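Local coordinates for ribose ABC transporter, substrate binding protein (Conexibacter woesei, PDB 4KQ9) that probably binds ribose or a related sugar outside the cytoplasmic membrane and hands it to an ABC transporter for import, at residues 79-84 with 100-105; 165-170 with 185-190. The protein carries 1 engineered substitution. All blocks are in the same frame, centred on the assembly; numbering follows the deposited sequence.

Contact 1: 79-84 with 100-105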
ATOM      1  N   PRO A  79      -7.888 -11.525 -17.702  1.00 35.29           N
ATOM      2  CA  PRO A  79      -7.717 -12.159 -19.019  1.00 34.59           C
ATOM      3  C   PRO A  79      -6.453 -11.740 -19.750  1.00 31.62           C
ATOM      4  O   PRO A  79      -5.725 -12.548 -20.295  1.00 37.62           O
ATOM      5  CB  PRO A  79      -8.958 -11.667 -19.795  1.00 37.54           C
ATOM      6  CG  PRO A  79      -9.976 -11.505 -18.738  1.00 38.49           C
ATOM      7  CD  PRO A  79      -9.224 -10.937 -17.562  1.00 38.92           C
ATOM      8  N   THR A  80      -6.190 -10.461 -19.736  1.00 29.58           N
ATOM      9  CA  THR A  80      -5.002  -9.931 -20.350  1.00 31.74           C
ATOM     10  C   THR A  80      -3.696 -10.463 -19.700  1.00 30.00           C
ATOM     11  O   THR A  80      -2.781 -10.894 -20.362  1.00 26.17           O
ATOM     12  CB  THR A  80      -5.026  -8.397 -20.225  1.00 34.18           C
ATOM     13  OG1 THR A  80      -6.364  -7.922 -20.422  1.00 40.32           O
ATOM     14  CG2 THR A  80      -4.065  -7.756 -21.219  1.00 33.82           C
ATOM     15  N   ILE A  81      -3.608 -10.434 -18.384  1.00 31.25           N
ATOM     16  CA  ILE A  81      -2.342 -10.836 -17.768  1.00 32.01           C
ATOM     17  C   ILE A  81      -2.194 -12.380 -17.944  1.00 29.43           C
ATOM     18  O   ILE A  81      -1.153 -12.877 -18.321  1.00 33.33           O
ATOM     19  CB  ILE A  81      -2.292 -10.356 -16.319  1.00 30.54           C
ATOM     20  CG1 ILE A  81      -2.219  -8.826 -16.337  1.00 29.52           C
ATOM     21  CG2 ILE A  81      -1.097 -11.001 -15.617  1.00 30.11           C
ATOM     22  CD1 ILE A  81      -2.519  -8.161 -15.012  1.00 30.64           C
ATOM     23  N   LYS A  82      -3.278 -13.111 -17.744  1.00 33.82           N
ATOM     24  CA  LYS A  82      -3.327 -14.542 -18.090  1.00 36.29           C
ATOM     25  C   LYS A  82      -2.879 -14.776 -19.534  1.00 34.45           C
ATOM     26  O   LYS A  82      -2.168 -15.750 -19.849  1.00 34.36           O
ATOM     27  CB  LYS A  82      -4.735 -15.063 -17.887  1.00 38.76           C
ATOM     28  CG  LYS A  82      -4.820 -16.566 -17.854  1.00 46.26           C
ATOM     29  CD  LYS A  82      -6.122 -17.057 -17.235  1.00 53.11           C
ATOM     30  CE  LYS A  82      -7.243 -17.163 -18.258  1.00 60.48           C
ATOM     31  NZ  LYS A  82      -8.278 -18.133 -17.808  1.00 67.41           N
ATOM     32  N   GLY A  83      -3.237 -13.847 -20.407  1.00 33.99           N
ATOM     33  CA  GLY A  83      -2.825 -13.945 -21.788  1.00 33.46           C
ATOM     34  C   GLY A  83      -1.349 -13.805 -21.961  1.00 36.93           C
ATOM     35  O   GLY A  83      -0.755 -14.546 -22.757  1.00 39.09           O
ATOM     36  N   ALA A  84      -0.741 -12.837 -21.244  1.00 33.73           N
ATOM     37  CA  ALA A  84       0.716 -12.629 -21.296  1.00 31.81           C
ATOM     38  C   ALA A  84       1.542 -13.867 -20.813  1.00 29.32           C
ATOM     39  O   ALA A  84       2.583 -14.223 -21.389  1.00 31.37           O
ATOM     40  CB  ALA A  84       1.091 -11.407 -20.475  1.00 31.17           C
ATOM     41  N   GLU A 100      -7.672 -13.523  -9.107  1.00 35.95           N
ATOM     42  CA  GLU A 100      -7.423 -14.938  -9.070  1.00 33.85           C
ATOM     43  C   GLU A 100      -6.039 -15.199  -9.592  1.00 31.95           C
ATOM     44  O   GLU A 100      -5.452 -14.327 -10.239  1.00 29.88           O
ATOM     45  CB  GLU A 100      -8.462 -15.668  -9.944  1.00 39.87           C
ATOM     46  CG  GLU A 100      -8.236 -15.484 -11.447  1.00 39.41           C
ATOM     47  CD  GLU A 100      -9.422 -15.977 -12.310  1.00 47.56           C
ATOM     48  OE1 GLU A 100     -10.551 -15.440 -12.149  1.00 52.27           O
ATOM     49  OE2 GLU A 100      -9.224 -16.901 -13.144  1.00 43.02           O
ATOM     50  N   ASP A 101      -5.534 -16.408  -9.348  1.00 31.00           N
ATOM     51  CA  ASP A 101      -4.163 -16.784  -9.742  1.00 29.20           C
ATOM     52  C   ASP A 101      -4.168 -16.963 -11.230  1.00 27.88           C
ATOM     53  O   ASP A 101      -4.963 -17.703 -11.759  1.00 29.22           O
ATOM     54  CB  ASP A 101      -3.735 -18.083  -9.034  1.00 27.53           C
ATOM     55  CG  ASP A 101      -2.247 -18.477  -9.271  1.00 29.85           C
ATOM     56  OD1 ASP A 101      -1.526 -17.921 -10.140  1.00 27.60           O
ATOM     57  OD2 ASP A 101      -1.791 -19.429  -8.594  1.00 30.64           O
ATOM     58  N   VAL A 102      -3.274 -16.295 -11.930  1.00 26.37           N
ATOM     59  CA  VAL A 102      -3.148 -16.549 -13.343  1.00 27.91           C
ATOM     60  C   VAL A 102      -1.765 -17.097 -13.747  1.00 28.71           C
ATOM     61  O   VAL A 102      -1.376 -16.946 -14.899  1.00 28.00           O
ATOM     62  CB  VAL A 102      -3.498 -15.265 -14.163  1.00 30.16           C
ATOM     63  CG1 VAL A 102      -4.892 -14.756 -13.798  1.00 31.37           C
ATOM     64  CG2 VAL A 102      -2.481 -14.163 -13.945  1.00 30.71           C
ATOM     65  N   GLY A 103      -0.995 -17.706 -12.836  1.00 24.38           N
ATOM     66  CA  GLY A 103       0.308 -18.247 -13.265  1.00 23.80           C
ATOM     67  C   GLY A 103       1.444 -17.215 -13.331  1.00 23.66           C
ATOM     68  O   GLY A 103       2.532 -17.437 -13.944  1.00 25.72           O
ATOM     69  N   GLN A 104       1.229 -16.088 -12.677  1.00 22.64           N
ATOM     70  CA  GLN A 104       2.315 -15.138 -12.465  1.00 20.04           C
ATOM     71  C   GLN A 104       3.484 -15.802 -11.772  1.00 18.02           C
ATOM     72  O   GLN A 104       3.328 -16.725 -10.924  1.00 16.91           O
ATOM     73  CB  GLN A 104       1.828 -13.891 -11.725  1.00 21.22           C
ATOM     74  CG  GLN A 104       1.531 -14.030 -10.241  1.00 21.51           C
ATOM     75  CD  GLN A 104       0.166 -14.625  -9.992  1.00 23.93           C
ATOM     76  OE1 GLN A 104      -0.607 -14.802 -10.935  1.00 23.73           O
ATOM     77  NE2 GLN A 104      -0.152 -14.922  -8.722  1.00 20.15           N
ATOM     78  N   LEU A 105       4.646 -15.316 -12.108  1.00 15.94           N
ATOM     79  CA  LEU A 105       5.888 -15.653 -11.417  1.00 16.54           C
ATOM     80  C   LEU A 105       5.891 -15.285  -9.938  1.00 15.58           C
ATOM     81  O   LEU A 105       6.333 -16.094  -9.098  1.00 17.25           O
ATOM     82  CB  LEU A 105       7.045 -14.944 -12.138  1.00 18.70           C
ATOM     83  CG  LEU A 105       8.467 -15.330 -11.783  1.00 18.71           C
ATOM     84  CD1 LEU A 105       8.780 -16.689 -12.386  1.00 20.05           C
ATOM     85  CD2 LEU A 105       9.453 -14.241 -12.247  1.00 21.16           C
TER
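Lys82, in helix 78-86, and Val102, in the loop leading to strand 106-109, mark the closest backbone approach, their CA atoms 5.2 Å apart. No hydrogen bond spans the two segments, so the contact rests on apolar packing. Val102 points at the helix and straddles two neighbouring residues. Val102 CB lies 3.9 Å from Lys82 CB, while Val102 CG2 meets Ile81 CG2 at 3.8 Å, the Ile81 and Val102 side chains crossing at about a right angle. At chi1 -68°, Ile81 has CG2 anti to the backbone N, which turns that methyl to Val102. Lys82 meets the valine mainly with CB and CG, and the chain then runs off past the loop, leaving Lys82 NZ 4.9 Å from Glu100 OE2, too far for a salt bridge.

In this type I periplasmic-binding-protein fold the helix packs beside a six-stranded parallel sheet, with Ile81 also touching Val91 of strand 91-94. The loop is shaped by an Asx turn: Gly103 N donates to Asp101 OD1 (2.8 Å, N-H...O 170°), meeting the carboxylate on its anti side and out of its plane. Val102 N donates in the carbonyl plane to Gln104 OE1 at 3.2 Å, so bonds to Asp101 and Gln104 side chains flank the valine that faces the helix. Asp101 OD1 is shared with Arg270 NH2 in a salt bridge, and Arg270 also bonds Gln104 O.

Contact 2: 165-170 with 185-190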
ATOM      1  N   ASP A 165     -17.897   1.499  16.554  1.00 15.26           N
ATOM      2  CA  ASP A 165     -18.432   1.830  15.250  1.00 16.56           C
ATOM      3  C   ASP A 165     -17.387   1.283  14.265  1.00 17.07           C
ATOM      4  O   ASP A 165     -16.199   1.329  14.503  1.00 15.43           O
ATOM      5  CB  ASP A 165     -18.605   3.356  15.096  1.00 19.15           C
ATOM      6  CG  ASP A 165     -20.082   3.828  15.022  1.00 25.63           C
ATOM      7  OD1 ASP A 165     -21.033   3.070  14.594  1.00 29.41           O
ATOM      8  OD2 ASP A 165     -20.316   4.999  15.413  1.00 26.93           O
ATOM      9  N   ASP A 166     -17.869   0.702  13.193  1.00 19.06           N
ATOM     10  CA  ASP A 166     -17.038  -0.001  12.259  1.00 20.27           C
ATOM     11  C   ASP A 166     -17.753   0.215  10.974  1.00 19.32           C
ATOM     12  O   ASP A 166     -18.595  -0.625  10.667  1.00 18.72           O
ATOM     13  CB  ASP A 166     -17.012  -1.512  12.628  1.00 20.33           C
ATOM     14  CG  ASP A 166     -16.131  -2.370  11.679  1.00 22.81           C
ATOM     15  OD1 ASP A 166     -15.669  -1.852  10.631  1.00 26.39           O
ATOM     16  OD2 ASP A 166     -15.848  -3.546  12.012  1.00 22.32           O
ATOM     17  N   VAL A 167     -17.401   1.292  10.244  1.00 16.91           N
ATOM     18  CA  VAL A 167     -18.071   1.783   9.075  1.00 18.14           C
ATOM     19  C   VAL A 167     -17.208   1.790   7.795  1.00 21.22           C
ATOM     20  O   VAL A 167     -15.977   1.778   7.859  1.00 18.68           O
ATOM     21  CB  VAL A 167     -18.603   3.200   9.247  1.00 19.76           C
ATOM     22  CG1 VAL A 167     -19.555   3.303  10.459  1.00 19.46           C
ATOM     23  CG2 VAL A 167     -17.479   4.207   9.334  1.00 18.63           C
ATOM     24  N   TYR A 168     -17.885   1.689   6.649  1.00 22.87           N
ATOM     25  CA  TYR A 168     -17.223   1.614   5.318  1.00 21.43           C
ATOM     26  C   TYR A 168     -17.613   2.903   4.704  1.00 20.72           C
ATOM     27  O   TYR A 168     -18.601   3.457   5.106  1.00 21.67           O
ATOM     28  CB  TYR A 168     -17.673   0.407   4.530  1.00 20.23           C
ATOM     29  CG  TYR A 168     -17.067  -0.836   5.002  1.00 21.51           C
ATOM     30  CD1 TYR A 168     -17.632  -1.572   6.056  1.00 21.52           C
ATOM     31  CD2 TYR A 168     -15.925  -1.307   4.419  1.00 20.75           C
ATOM     32  CE1 TYR A 168     -17.033  -2.735   6.502  1.00 23.23           C
ATOM     33  CE2 TYR A 168     -15.355  -2.474   4.824  1.00 21.23           C
ATOM     34  CZ  TYR A 168     -15.919  -3.196   5.854  1.00 21.52           C
ATOM     35  OH  TYR A 168     -15.313  -4.324   6.273  1.00 20.72           O
ATOM     36  N   THR A 169     -16.786   3.473   3.834  1.00 21.68           N
ATOM     37  CA  THR A 169     -17.007   4.788   3.254  1.00 19.40           C
ATOM     38  C   THR A 169     -16.936   4.617   1.706  1.00 21.17           C
ATOM     39  O   THR A 169     -16.591   3.532   1.233  1.00 21.05           O
ATOM     40  CB  THR A 169     -15.913   5.843   3.662  1.00 23.69           C
ATOM     41  OG1 THR A 169     -14.599   5.291   3.491  1.00 21.64           O
ATOM     42  CG2 THR A 169     -16.020   6.300   5.120  1.00 22.92           C
ATOM     43  N   LYS A 170     -17.158   5.685   0.952  1.00 20.18           N
ATOM     44  CA  LYS A 170     -17.237   5.573  -0.517  1.00 26.15           C
ATOM     45  C   LYS A 170     -15.856   5.294  -1.058  1.00 26.62           C
ATOM     46  O   LYS A 170     -15.657   4.443  -1.927  1.00 27.67           O
ATOM     47  CB  LYS A 170     -17.770   6.889  -1.153  1.00 24.22           C
ATOM     48  N   LEU A 185     -18.551  10.689  16.139  1.00 14.97           N
ATOM     49  CA  LEU A 185     -18.375  11.442  17.383  1.00 16.20           C
ATOM     50  C   LEU A 185     -19.729  11.913  17.922  1.00 16.41           C
ATOM     51  O   LEU A 185     -19.833  12.154  19.099  1.00 15.75           O
ATOM     52  CB  LEU A 185     -17.443  12.639  17.172  1.00 18.19           C
ATOM     53  CG  LEU A 185     -15.967  12.266  16.872  1.00 19.39           C
ATOM     54  CD1 LEU A 185     -15.176  13.444  16.344  1.00 20.73           C
ATOM     55  CD2 LEU A 185     -15.325  11.654  18.132  1.00 20.55           C
ATOM     56  N   THR A 186     -20.747  12.064  17.074  1.00 16.29           N
ATOM     57  CA  THR A 186     -22.060  12.454  17.601  1.00 16.90           C
ATOM     58  C   THR A 186     -22.688  11.300  18.414  1.00 19.25           C
ATOM     59  O   THR A 186     -23.532  11.529  19.234  1.00 16.35           O
ATOM     60  CB  THR A 186     -23.029  12.902  16.533  1.00 16.30           C
ATOM     61  OG1 THR A 186     -23.452  11.789  15.711  1.00 16.28           O
ATOM     62  CG2 THR A 186     -22.466  14.101  15.693  1.00 16.67           C
ATOM     63  N   ARG A 187     -22.317  10.069  18.061  1.00 18.91           N
ATOM     64  CA  ARG A 187     -22.844   8.848  18.666  1.00 19.65           C
ATOM     65  C   ARG A 187     -21.925   8.372  19.784  1.00 21.16           C
ATOM     66  O   ARG A 187     -22.399   7.801  20.756  1.00 21.73           O
ATOM     67  CB  ARG A 187     -22.870   7.729  17.652  1.00 18.81           C
ATOM     68  CG  ARG A 187     -23.614   7.968  16.368  1.00 17.38           C
ATOM     69  CD  ARG A 187     -23.822   6.681  15.584  1.00 17.65           C
ATOM     70  NE  ARG A 187     -22.667   6.283  14.811  1.00 18.24           N
ATOM     71  CZ  ARG A 187     -22.459   6.573  13.526  1.00 21.84           C
ATOM     72  NH1 ARG A 187     -23.358   7.224  12.760  1.00 20.31           N
ATOM     73  NH2 ARG A 187     -21.333   6.170  12.961  1.00 23.29           N
ATOM     74  N   HIS A 188     -20.610   8.538  19.630  1.00 18.52           N
ATOM     75  CA  HIS A 188     -19.682   8.012  20.638  1.00 20.14           C
ATOM     76  C   HIS A 188     -18.575   8.994  20.917  1.00 20.86           C
ATOM     77  O   HIS A 188     -17.420   8.816  20.489  1.00 21.13           O
ATOM     78  CB  HIS A 188     -19.064   6.719  20.143  1.00 19.81           C
ATOM     79  CG  HIS A 188     -20.038   5.687  19.709  1.00 19.82           C
ATOM     80  ND1 HIS A 188     -20.751   4.910  20.592  1.00 21.89           N
ATOM     81  CD2 HIS A 188     -20.391   5.277  18.471  1.00 20.05           C
ATOM     82  CE1 HIS A 188     -21.538   4.086  19.919  1.00 22.22           C
ATOM     83  NE2 HIS A 188     -21.315   4.271  18.623  1.00 21.53           N
ATOM     84  N   SER A 189     -18.915  10.090  21.560  1.00 22.94           N
ATOM     85  CA  SER A 189     -17.953  11.197  21.684  1.00 23.95           C
ATOM     86  C   SER A 189     -16.701  10.888  22.527  1.00 23.92           C
ATOM     87  O   SER A 189     -15.716  11.612  22.417  1.00 24.42           O
ATOM     88  CB  SER A 189     -18.657  12.445  22.245  1.00 25.47           C
ATOM     89  OG  SER A 189     -19.238  12.072  23.474  1.00 29.00           O
ATOM     90  N   ASP A 190     -16.758   9.825  23.319  1.00 23.93           N
ATOM     91  CA  ASP A 190     -15.682   9.389  24.213  1.00 27.58           C
ATOM     92  C   ASP A 190     -14.765   8.292  23.636  1.00 24.49           C
ATOM     93  O   ASP A 190     -13.995   7.720  24.384  1.00 24.01           O
ATOM     94  CB  ASP A 190     -16.321   8.819  25.502  1.00 32.73           C
ATOM     95  CG  ASP A 190     -17.295   7.669  25.219  1.00 36.92           C
ATOM     96  OD1 ASP A 190     -17.729   7.447  24.047  1.00 33.08           O
ATOM     97  OD2 ASP A 190     -17.664   6.987  26.193  1.00 43.63           O
TER
HETATM   98  O   HOH W   1     -22.889   3.231  16.499  1.00 27.96           O
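Asp165 OD2 is gripped by two nitrogens of one guanidinium group. Arg187 NE donates to Asp165 OD2 at 2.7 Å with an N-H...O angle of 153°, and Arg187 NH2 adds a weak bond to Asp165 OD2 at 2.9 Å. The oxygen lies essentially in the guanidinium plane, at the NE/NH2 edge, and receives NE on its syn lone pair. Yet the carboxylate and guanidinium planes stand 83° apart, so this salt bridge is a fork on a single oxygen and not a side-by-side pairing of two oxygens with two nitrogens. A bend in the arginine chain at chi3 (-81°) helps bring that edge round to the acid.

The other carboxylate oxygen serves a second partner: water 1 donates to Asp165 OD1 at 2.7 Å and is hydrogen-bonded to His188 NE2 at 2.8 Å. The imidazole meets the acid edge-on: His188 CD2 lies 3.1 Å from Asp165 OD2, and His188 NE2 is 3.4 Å from Asp165 OD2, at an angle too poor for a direct bond. Val167 adds a loose apolar flank, its CG1 4.2 Å from Arg187 NH2.

With an alanine at Asp165, the Arg187 guanidinium would probably lose its charge partner and be set free to swing, and the water bridge to His188 would lose one end.

These groups lie at the protein surface, where helix 174-187 ends and His188 is the first residue to leave helical geometry. Strand 162-167 is the outermost strand of the four-stranded parallel sheet, with backbone hydrogen bonds from Asp165 and Val167 to Met135 of strand 132-136. The helix follows it in a beta-alpha-beta crossover to strand 193-196, on the far side of strand 132-136.

In the fold
Contacts 1 and 2 belong to different lobes of the binding protein. Residues 79-84 and 100-105 lie by the six-stranded sheet, residues 165-170 and 185-190 by the four-stranded one. Their centres are 39 Å apart and their nearest atoms about 19 Å, so neither touches the other; along the chain the first closes before the second opens. Each joins a helix to a neighbouring strand or loop of its own parallel sheet, the first by buried apolar packing, the second by surface charge and water. In this family the sugar is bound between the two lobes; neither contact holds a sugar, although Gln104 NE2 bonds a glycerol, probably from the crystallisation liquor.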